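Local coordinates for protein double Glycine Motif Protease domain from AMS/PCAT Transporter (Lachnospiraceae bacterium C6A11, PDB 6MPZ) that probably cleaves the leader peptide from a secreted precursor peptide after its double-glycine motif, as the cysteine protease domain of a peptide-exporting ABC transporter, at residues Tyr80-Leu85 / Glu129-Phe134; Ile94-Phe99 / Thr135-Ile140. One frame throughout, in Å; residues are numbered along the deposited sequence.

Interaction 1: Tyr80-Leu85 / Glu129-Phe134; sequences YEPEKL and EFDRSF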
ATOM      1  N   TYR A  80       3.310  10.879  -6.566  1.00 29.09           N
ATOM      2  CA  TYR A  80       3.866  10.484  -7.848  1.00 29.89           C
ATOM      3  C   TYR A  80       2.739  10.643  -8.846  1.00 30.67           C
ATOM      4  O   TYR A  80       1.631  10.284  -8.563  1.00 29.11           O
ATOM      5  CB  TYR A  80       4.207   9.014  -7.869  1.00 27.95           C
ATOM      6  CG  TYR A  80       5.467   8.563  -7.169  1.00 27.52           C
ATOM      7  CD1 TYR A  80       6.612   9.313  -7.181  1.00 30.30           C
ATOM      8  CD2 TYR A  80       5.511   7.316  -6.548  1.00 32.42           C
ATOM      9  CE1 TYR A  80       7.786   8.857  -6.556  1.00 31.82           C
ATOM     10  CE2 TYR A  80       6.679   6.856  -5.909  1.00 31.89           C
ATOM     11  CZ  TYR A  80       7.795   7.627  -5.930  1.00 32.02           C
ATOM     12  OH  TYR A  80       8.908   7.166  -5.313  1.00 35.97           O
ATOM     13  N   GLU A  81       3.045  11.153 -10.017  1.00 31.77           N
ATOM     14  CA  GLU A  81       2.163  10.956 -11.176  1.00 34.96           C
ATOM     15  C   GLU A  81       2.312   9.502 -11.634  1.00 31.40           C
ATOM     16  O   GLU A  81       3.334   8.844 -11.333  1.00 24.08           O
ATOM     17  CB  GLU A  81       2.501  11.961 -12.279  1.00 41.89           C
ATOM     18  CG  GLU A  81       3.921  11.973 -12.760  1.00 47.46           C
ATOM     19  CD  GLU A  81       4.360  13.321 -13.217  1.00 55.03           C
ATOM     20  OE1 GLU A  81       3.483  14.124 -13.692  1.00 53.50           O
ATOM     21  OE2 GLU A  81       5.586  13.518 -13.036  1.00 50.48           O
ATOM     22  N   PRO A  82       1.277   8.974 -12.321  1.00 28.42           N
ATOM     23  CA  PRO A  82       1.275   7.605 -12.799  1.00 31.45           C
ATOM     24  C   PRO A  82       2.562   7.175 -13.505  1.00 31.66           C
ATOM     25  O   PRO A  82       3.066   6.116 -13.178  1.00 36.79           O
ATOM     26  CB  PRO A  82       0.087   7.579 -13.765  1.00 31.76           C
ATOM     27  CG  PRO A  82      -0.837   8.596 -13.280  1.00 28.88           C
ATOM     28  CD  PRO A  82       0.029   9.676 -12.681  1.00 30.40           C
ATOM     29  N   GLU A  83       3.094   8.010 -14.416  1.00 32.11           N
ATOM     30  CA  GLU A  83       4.273   7.668 -15.186  1.00 34.51           C
ATOM     31  C   GLU A  83       5.529   7.501 -14.297  1.00 33.46           C
ATOM     32  O   GLU A  83       6.427   6.698 -14.590  1.00 31.99           O
ATOM     33  CB  GLU A  83       4.524   8.699 -16.322  1.00 39.14           C
ATOM     34  CG  GLU A  83       5.239  10.008 -15.930  1.00 44.57           C
ATOM     35  CD  GLU A  83       5.767  10.847 -17.131  1.00 44.78           C
ATOM     36  OE1 GLU A  83       5.443  12.025 -17.082  1.00 44.11           O
ATOM     37  OE2 GLU A  83       6.493  10.374 -18.104  1.00 44.91           O
ATOM     38  N   LYS A  84       5.622   8.284 -13.245  1.00 32.99           N
ATOM     39  CA  LYS A  84       6.806   8.194 -12.348  1.00 34.84           C
ATOM     40  C   LYS A  84       6.646   7.034 -11.348  1.00 35.97           C
ATOM     41  O   LYS A  84       7.639   6.517 -10.823  1.00 36.04           O
ATOM     42  CB  LYS A  84       7.046   9.514 -11.600  1.00 35.31           C
ATOM     43  CG  LYS A  84       8.332   9.509 -10.803  1.00 39.68           C
ATOM     44  CD  LYS A  84       8.870  10.932 -10.591  1.00 46.86           C
ATOM     45  CE  LYS A  84       9.599  11.102  -9.278  1.00 51.74           C
ATOM     46  NZ  LYS A  84      10.269  12.432  -9.313  1.00 56.79           N
ATOM     47  N   LEU A  85       5.413   6.629 -11.065  1.00 30.81           N
ATOM     48  CA  LEU A  85       5.210   5.457 -10.228  1.00 29.37           C
ATOM     49  C   LEU A  85       5.765   4.226 -10.988  1.00 31.32           C
ATOM     50  O   LEU A  85       6.572   3.455 -10.442  1.00 26.47           O
ATOM     51  CB  LEU A  85       3.739   5.280  -9.872  1.00 28.45           C
ATOM     52  CG  LEU A  85       3.391   4.012  -9.084  1.00 29.25           C
ATOM     53  CD1 LEU A  85       4.210   3.830  -7.823  1.00 27.26           C
ATOM     54  CD2 LEU A  85       1.952   4.060  -8.733  1.00 30.42           C
ATOM     55  N   GLU A 129      -7.590   2.718 -16.829  1.00 49.00           N
ATOM     56  CA  GLU A 129      -8.340   2.734 -15.578  1.00 46.40           C
ATOM     57  C   GLU A 129      -7.380   2.938 -14.375  1.00 42.30           C
ATOM     58  O   GLU A 129      -7.635   3.773 -13.522  1.00 36.09           O
ATOM     59  CB  GLU A 129      -9.144   1.455 -15.420  1.00 44.80           C
ATOM     60  CG  GLU A 129      -9.919   1.342 -14.116  1.00 48.03           C
ATOM     61  CD  GLU A 129     -10.712   0.070 -13.991  1.00 45.60           C
ATOM     62  OE1 GLU A 129     -11.259  -0.358 -15.014  1.00 55.47           O
ATOM     63  OE2 GLU A 129     -10.894  -0.452 -12.865  1.00 51.51           O
ATOM     64  N   PHE A 130      -6.257   2.233 -14.347  1.00 45.07           N
ATOM     65  CA  PHE A 130      -5.246   2.495 -13.318  1.00 44.32           C
ATOM     66  C   PHE A 130      -4.945   3.966 -13.193  1.00 43.22           C
ATOM     67  O   PHE A 130      -5.059   4.522 -12.109  1.00 43.86           O
ATOM     68  CB  PHE A 130      -3.933   1.769 -13.584  1.00 40.96           C
ATOM     69  CG  PHE A 130      -2.892   2.017 -12.524  1.00 39.89           C
ATOM     70  CD1 PHE A 130      -2.882   1.254 -11.334  1.00 39.64           C
ATOM     71  CD2 PHE A 130      -1.967   3.031 -12.669  1.00 37.34           C
ATOM     72  CE1 PHE A 130      -1.927   1.481 -10.350  1.00 36.80           C
ATOM     73  CE2 PHE A 130      -1.022   3.260 -11.681  1.00 37.36           C
ATOM     74  CZ  PHE A 130      -1.001   2.468 -10.522  1.00 36.52           C
ATOM     75  N   ASP A 131      -4.604   4.593 -14.320  1.00 46.66           N
ATOM     76  CA  ASP A 131      -4.229   6.010 -14.359  1.00 45.76           C
ATOM     77  C   ASP A 131      -5.304   6.930 -13.784  1.00 45.83           C
ATOM     78  O   ASP A 131      -4.957   7.916 -13.129  1.00 41.03           O
ATOM     79  CB  ASP A 131      -3.843   6.464 -15.781  1.00 50.40           C
ATOM     80  CG  ASP A 131      -2.500   5.855 -16.279  1.00 52.60           C
ATOM     81  OD1 ASP A 131      -1.769   5.174 -15.513  1.00 51.05           O
ATOM     82  OD2 ASP A 131      -2.150   6.063 -17.458  1.00 52.35           O
ATOM     83  N   ARG A 132      -6.599   6.629 -13.984  1.00 46.38           N
ATOM     84  CA  ARG A 132      -7.638   7.468 -13.348  1.00 45.50           C
ATOM     85  C   ARG A 132      -7.924   7.148 -11.877  1.00 44.78           C
ATOM     86  O   ARG A 132      -8.293   8.047 -11.132  1.00 46.41           O
ATOM     87  CB  ARG A 132      -8.921   7.527 -14.164  1.00 50.34           C
ATOM     88  CG  ARG A 132      -9.728   6.275 -14.344  1.00 58.39           C
ATOM     89  CD  ARG A 132     -11.136   6.556 -14.896  1.00 63.93           C
ATOM     90  NE  ARG A 132     -11.232   6.258 -16.339  1.00 68.07           N
ATOM     91  CZ  ARG A 132     -11.399   5.051 -16.883  1.00 68.10           C
ATOM     92  NH1 ARG A 132     -11.646   3.987 -16.133  1.00 67.20           N
ATOM     93  NH2 ARG A 132     -11.466   4.970 -18.212  1.00 65.05           N
ATOM     94  N   SER A 133      -7.744   5.891 -11.474  1.00 40.67           N
ATOM     95  CA  SER A 133      -8.053   5.415 -10.119  1.00 39.13           C
ATOM     96  C   SER A 133      -6.931   5.705  -9.085  1.00 41.15           C
ATOM     97  O   SER A 133      -7.210   6.072  -7.924  1.00 40.69           O
ATOM     98  CB  SER A 133      -8.340   3.912 -10.121  1.00 37.39           C
ATOM     99  OG  SER A 133      -9.542   3.655 -10.787  1.00 40.24           O
ATOM    100  N   PHE A 134      -5.678   5.585  -9.501  1.00 35.97           N
ATOM    101  CA  PHE A 134      -4.570   5.994  -8.628  1.00 35.54           C
ATOM    102  C   PHE A 134      -4.606   7.534  -8.405  1.00 35.60           C
ATOM    103  O   PHE A 134      -4.554   8.299  -9.348  1.00 37.47           O
ATOM    104  CB  PHE A 134      -3.281   5.562  -9.259  1.00 31.21           C
ATOM    105  CG  PHE A 134      -2.042   6.054  -8.575  1.00 31.38           C
ATOM    106  CD1 PHE A 134      -1.814   5.764  -7.255  1.00 33.47           C
ATOM    107  CD2 PHE A 134      -1.100   6.790  -9.274  1.00 29.92           C
ATOM    108  CE1 PHE A 134      -0.654   6.206  -6.627  1.00 34.48           C
ATOM    109  CE2 PHE A 134       0.071   7.227  -8.648  1.00 31.99           C
ATOM    110  CZ  PHE A 134       0.284   6.941  -7.315  1.00 32.36           C
TER
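Leu85 and Phe134 form the centre of a contact between two helices, 82-88 and 127-133, that pack beside each other on one side of the antiparallel sheet of this C39 peptidase domain, a papain-like (clan CA) fold. Methyl CD2 of Leu85 lies over one face of the Phe134 ring, 3.8 Å from its centroid and 20° off the ring normal, a CH-pi contact displaced toward the CZ and CE2 rim. The same methyl reaches the edge of the Phe130 ring, 3.8 Å from CZ and near the ring plane, so one carbon meets the face of one phenylalanine and the edge of another. Leu85 CG stands anti to the backbone N (chi1 175°), and Phe134 CG does likewise (chi1 173°), which turns both side chains toward the opposite segment. The start of helix 82-88 borders the rim of Phe134: Pro82 N and Glu81 C lie near the ring plane, while Tyr80 O approaches Phe134 CE2 obliquely at 3.4 Å. On the same helix, Pro82 sets CB 3.5 Å from Asp131 OD1, an oxygen that also forms a salt bridge with Lys86, one turn beyond Pro82. Around these rings, Phe108 meets Phe130 edge-to-face, Ile95 of the central sheet touches both phenylalanines, and Leu105 packs on Leu85 and Phe130. Glu81, at the N-cap position, ties the leucine to the helix start: its carbonyl O accepts the backbone N-H of Leu85, with Leu85 N 3.0 Å from Glu81 O.

Interaction 2: Ile94-Phe99 / Thr135-Ile140; sequences IIHWNF and TGICLI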
ATOM      1  N   ILE A  94       1.826   0.517  -1.155  1.00 25.40           N
ATOM      2  CA  ILE A  94       0.407   0.772  -0.925  1.00 27.14           C
ATOM      3  C   ILE A  94       0.065   2.065  -1.642  1.00 27.57           C
ATOM      4  O   ILE A  94       0.823   3.040  -1.546  1.00 23.15           O
ATOM      5  CB  ILE A  94       0.069   0.872   0.608  1.00 28.80           C
ATOM      6  CG1 ILE A  94       0.320  -0.486   1.317  1.00 27.50           C
ATOM      7  CG2 ILE A  94      -1.386   1.259   0.791  1.00 27.70           C
ATOM      8  CD1 ILE A  94       0.195  -0.498   2.830  1.00 27.23           C
ATOM      9  N   ILE A  95      -1.081   2.076  -2.344  1.00 27.22           N
ATOM     10  CA  ILE A  95      -1.489   3.229  -3.081  1.00 29.61           C
ATOM     11  C   ILE A  95      -2.933   3.588  -2.737  1.00 30.53           C
ATOM     12  O   ILE A  95      -3.763   2.698  -2.483  1.00 31.51           O
ATOM     13  CB  ILE A  95      -1.302   3.091  -4.620  1.00 32.01           C
ATOM     14  CG1 ILE A  95      -2.174   1.975  -5.226  1.00 32.73           C
ATOM     15  CG2 ILE A  95       0.144   2.871  -4.942  1.00 32.81           C
ATOM     16  CD1 ILE A  95      -2.243   1.930  -6.753  1.00 33.51           C
ATOM     17  N   HIS A  96      -3.184   4.904  -2.720  1.00 29.35           N
ATOM     18  CA  HIS A  96      -4.502   5.518  -2.485  1.00 31.26           C
ATOM     19  C   HIS A  96      -5.316   5.378  -3.792  1.00 27.65           C
ATOM     20  O   HIS A  96      -4.763   5.501  -4.869  1.00 28.42           O
ATOM     21  CB  HIS A  96      -4.236   6.986  -2.063  1.00 31.68           C
ATOM     22  CG  HIS A  96      -5.423   7.718  -1.502  1.00 33.49           C
ATOM     23  ND1 HIS A  96      -6.326   7.150  -0.628  1.00 34.86           N
ATOM     24  CD2 HIS A  96      -5.806   9.008  -1.643  1.00 34.52           C
ATOM     25  CE1 HIS A  96      -7.234   8.042  -0.298  1.00 34.42           C
ATOM     26  NE2 HIS A  96      -6.938   9.178  -0.894  1.00 36.63           N
ATOM     27  N   TRP A  97      -6.607   5.093  -3.690  1.00 31.30           N
ATOM     28  CA  TRP A  97      -7.414   4.587  -4.823  1.00 29.37           C
ATOM     29  C   TRP A  97      -8.819   5.170  -4.763  1.00 33.08           C
ATOM     30  O   TRP A  97      -9.524   4.965  -3.769  1.00 33.60           O
ATOM     31  CB  TRP A  97      -7.489   3.049  -4.724  1.00 30.18           C
ATOM     32  CG  TRP A  97      -7.987   2.259  -5.929  1.00 31.04           C
ATOM     33  CD1 TRP A  97      -9.220   1.698  -6.100  1.00 30.43           C
ATOM     34  CD2 TRP A  97      -7.227   1.898  -7.088  1.00 32.22           C
ATOM     35  NE1 TRP A  97      -9.270   1.001  -7.292  1.00 32.21           N
ATOM     36  CE2 TRP A  97      -8.071   1.122  -7.924  1.00 32.07           C
ATOM     37  CE3 TRP A  97      -5.910   2.164  -7.508  1.00 31.41           C
ATOM     38  CZ2 TRP A  97      -7.650   0.628  -9.163  1.00 34.02           C
ATOM     39  CZ3 TRP A  97      -5.487   1.658  -8.741  1.00 31.14           C
ATOM     40  CH2 TRP A  97      -6.356   0.919  -9.557  1.00 31.48           C
ATOM     41  N   ASN A  98      -9.215   5.859  -5.837  1.00 37.61           N
ATOM     42  CA  ASN A  98     -10.511   6.565  -5.948  1.00 39.83           C
ATOM     43  C   ASN A  98     -10.817   7.540  -4.801  1.00 44.58           C
ATOM     44  O   ASN A  98     -11.968   7.743  -4.480  1.00 51.35           O
ATOM     45  CB  ASN A  98     -11.641   5.541  -6.109  1.00 38.59           C
ATOM     46  CG  ASN A  98     -11.466   4.692  -7.340  1.00 43.37           C
ATOM     47  OD1 ASN A  98     -10.944   5.170  -8.346  1.00 55.78           O
ATOM     48  ND2 ASN A  98     -11.861   3.428  -7.267  1.00 34.58           N
ATOM     49  N   PHE A  99      -9.774   8.081  -4.165  1.00 43.77           N
ATOM     50  CA  PHE A  99      -9.880   9.034  -3.029  1.00 46.73           C
ATOM     51  C   PHE A  99     -10.508   8.462  -1.740  1.00 44.92           C
ATOM     52  O   PHE A  99     -10.714   9.180  -0.797  1.00 45.50           O
ATOM     53  CB  PHE A  99     -10.573  10.352  -3.476  1.00 46.77           C
ATOM     54  CG  PHE A  99      -9.888  11.028  -4.633  1.00 46.15           C
ATOM     55  CD1 PHE A  99      -8.761  11.826  -4.412  1.00 45.17           C
ATOM     56  CD2 PHE A  99     -10.307  10.815  -5.950  1.00 46.12           C
ATOM     57  CE1 PHE A  99      -8.080  12.423  -5.477  1.00 42.91           C
ATOM     58  CE2 PHE A  99      -9.632  11.410  -7.011  1.00 47.29           C
ATOM     59  CZ  PHE A  99      -8.510  12.214  -6.772  1.00 44.85           C
ATOM     60  N   THR A 135      -4.691   7.963  -7.151  1.00 32.96           N
ATOM     61  CA  THR A 135      -4.819   9.399  -6.822  1.00 32.75           C
ATOM     62  C   THR A 135      -3.507  10.135  -6.741  1.00 33.00           C
ATOM     63  O   THR A 135      -3.492  11.357  -6.611  1.00 36.02           O
ATOM     64  CB  THR A 135      -5.448   9.620  -5.420  1.00 32.52           C
ATOM     65  OG1 THR A 135      -4.509   9.239  -4.395  1.00 29.21           O
ATOM     66  CG2 THR A 135      -6.707   8.866  -5.277  1.00 31.34           C
ATOM     67  N   GLY A 136      -2.411   9.394  -6.697  1.00 28.50           N
ATOM     68  CA  GLY A 136      -1.105   9.986  -6.641  1.00 25.75           C
ATOM     69  C   GLY A 136      -0.315   9.662  -5.410  1.00 28.10           C
ATOM     70  O   GLY A 136       0.925   9.809  -5.455  1.00 30.22           O
ATOM     71  N   ILE A 137      -0.974   9.221  -4.323  1.00 30.00           N
ATOM     72  CA  ILE A 137      -0.270   8.955  -3.046  1.00 30.56           C
ATOM     73  C   ILE A 137       0.167   7.461  -2.956  1.00 29.03           C
ATOM     74  O   ILE A 137      -0.646   6.568  -3.117  1.00 26.37           O
ATOM     75  CB  ILE A 137      -1.140   9.296  -1.802  1.00 31.38           C
ATOM     76  CG1 ILE A 137      -1.711  10.736  -1.868  1.00 36.35           C
ATOM     77  CG2 ILE A 137      -0.324   9.124  -0.533  1.00 31.28           C
ATOM     78  CD1 ILE A 137      -0.689  11.867  -1.961  1.00 35.24           C
ATOM     79  N   CYS A 138       1.440   7.236  -2.605  1.00 27.12           N
ATOM     80  CA  CYS A 138       2.076   5.966  -2.685  1.00 29.26           C
ATOM     81  C   CYS A 138       2.932   5.797  -1.461  1.00 30.41           C
ATOM     82  O   CYS A 138       3.762   6.647  -1.186  1.00 29.76           O
ATOM     83  CB  CYS A 138       2.987   5.896  -3.920  1.00 29.91           C
ATOM     84  SG  CYS A 138       3.964   4.369  -4.058  1.00 33.73           S
ATOM     85  N   LEU A 139       2.748   4.694  -0.751  1.00 30.80           N
ATOM     86  CA  LEU A 139       3.552   4.423   0.418  1.00 32.48           C
ATOM     87  C   LEU A 139       4.513   3.330   0.006  1.00 31.71           C
ATOM     88  O   LEU A 139       4.083   2.312  -0.468  1.00 29.46           O
ATOM     89  CB  LEU A 139       2.667   4.001   1.605  1.00 30.71           C
ATOM     90  CG  LEU A 139       1.400   4.874   1.849  1.00 33.02           C
ATOM     91  CD1 LEU A 139       0.495   4.285   2.931  1.00 31.39           C
ATOM     92  CD2 LEU A 139       1.743   6.335   2.116  1.00 32.76           C
ATOM     93  N   ILE A 140       5.804   3.579   0.250  1.00 30.10           N
ATOM     94  CA  ILE A 140       6.928   2.860  -0.274  1.00 30.26           C
ATOM     95  C   ILE A 140       7.675   2.315   0.938  1.00 33.10           C
ATOM     96  O   ILE A 140       7.872   3.038   1.926  1.00 36.57           O
ATOM     97  CB  ILE A 140       7.801   3.826  -1.119  1.00 32.42           C
ATOM     98  CG1 ILE A 140       7.081   4.192  -2.436  1.00 32.27           C
ATOM     99  CG2 ILE A 140       9.214   3.273  -1.367  1.00 30.80           C
ATOM    100  CD1 ILE A 140       7.214   3.131  -3.512  1.00 32.46           C
TER
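Two neighbouring antiparallel strands, 93-97 and 137-142, meet inside the sheet of the domain, the axes of 94-97 and 137-140 approaching to 4.7 Å. Ile94 and Leu139 are a hydrogen-bonded pair: Leu139 N gives a nearly straight bond to Ile94 O at 2.7 Å, and Ile94 N answers to Leu139 O at 3.0 Å. Next comes the non-hydrogen-bonded pair Ile95 and Cys138, where Ile95 CG2 lies 4.2 Å from Cys138 SG on the other face of the sheet from Ile94 and Leu139. His96 N then bonds to Ile137 O at 3.1 Å, beside Gly136, where the chain turns the corner into strand 137-142. In this papain-like C39 fold, helix 61-70 packs on the face bearing Ile94 and Leu139, through Val64 and Leu65 among others, while Phe130 of helix 127-133 meets Ile95 on the reverse face. The bound peptide packs its backbone on His96 and an apolar side chain on Ile137. On the N-terminal side of the corner, Thr135 N makes a weak bond to His96 O, and the threonine side chain wedges between two rings. Its OG1 sits at the edge of the His96 imidazole, 3.1 Å from CD2. Methyl CG2, anti to the carbonyl carbon of its own residue, is carried over the centre of the Phe99 ring, 3.7 Å from the centroid and 12° off the normal, a CH-pi contact. The imidazole also meets the Phe102 ring with planes at about 40°, and His96 ND1 has a weak hydrogen bond with His101 O.

How the interactions relate
Interactions 1 and 2 lie with their centres about 9 Å apart and share one chain passage: Phe134 of the first leads directly into Thr135 of the second. Two probable backbone hydrogen bonds join them, Tyr80 N to Gly136 O at 2.8 Å and Asn98 N to Ser133 O at 2.9 Å. Apolar packing adds to this, with Phe130 CE1 3.6 Å from Ile95 CD1 and Ser133 CB 3.5 Å from Trp97 CZ2. Trp97 in turn touches the probable Cys27, His101 and Asp117 triad. A bound hexaoxaicosane molecule lies about 4 Å from the side chains of both Glu81 and Ile137, and so borders both contacts.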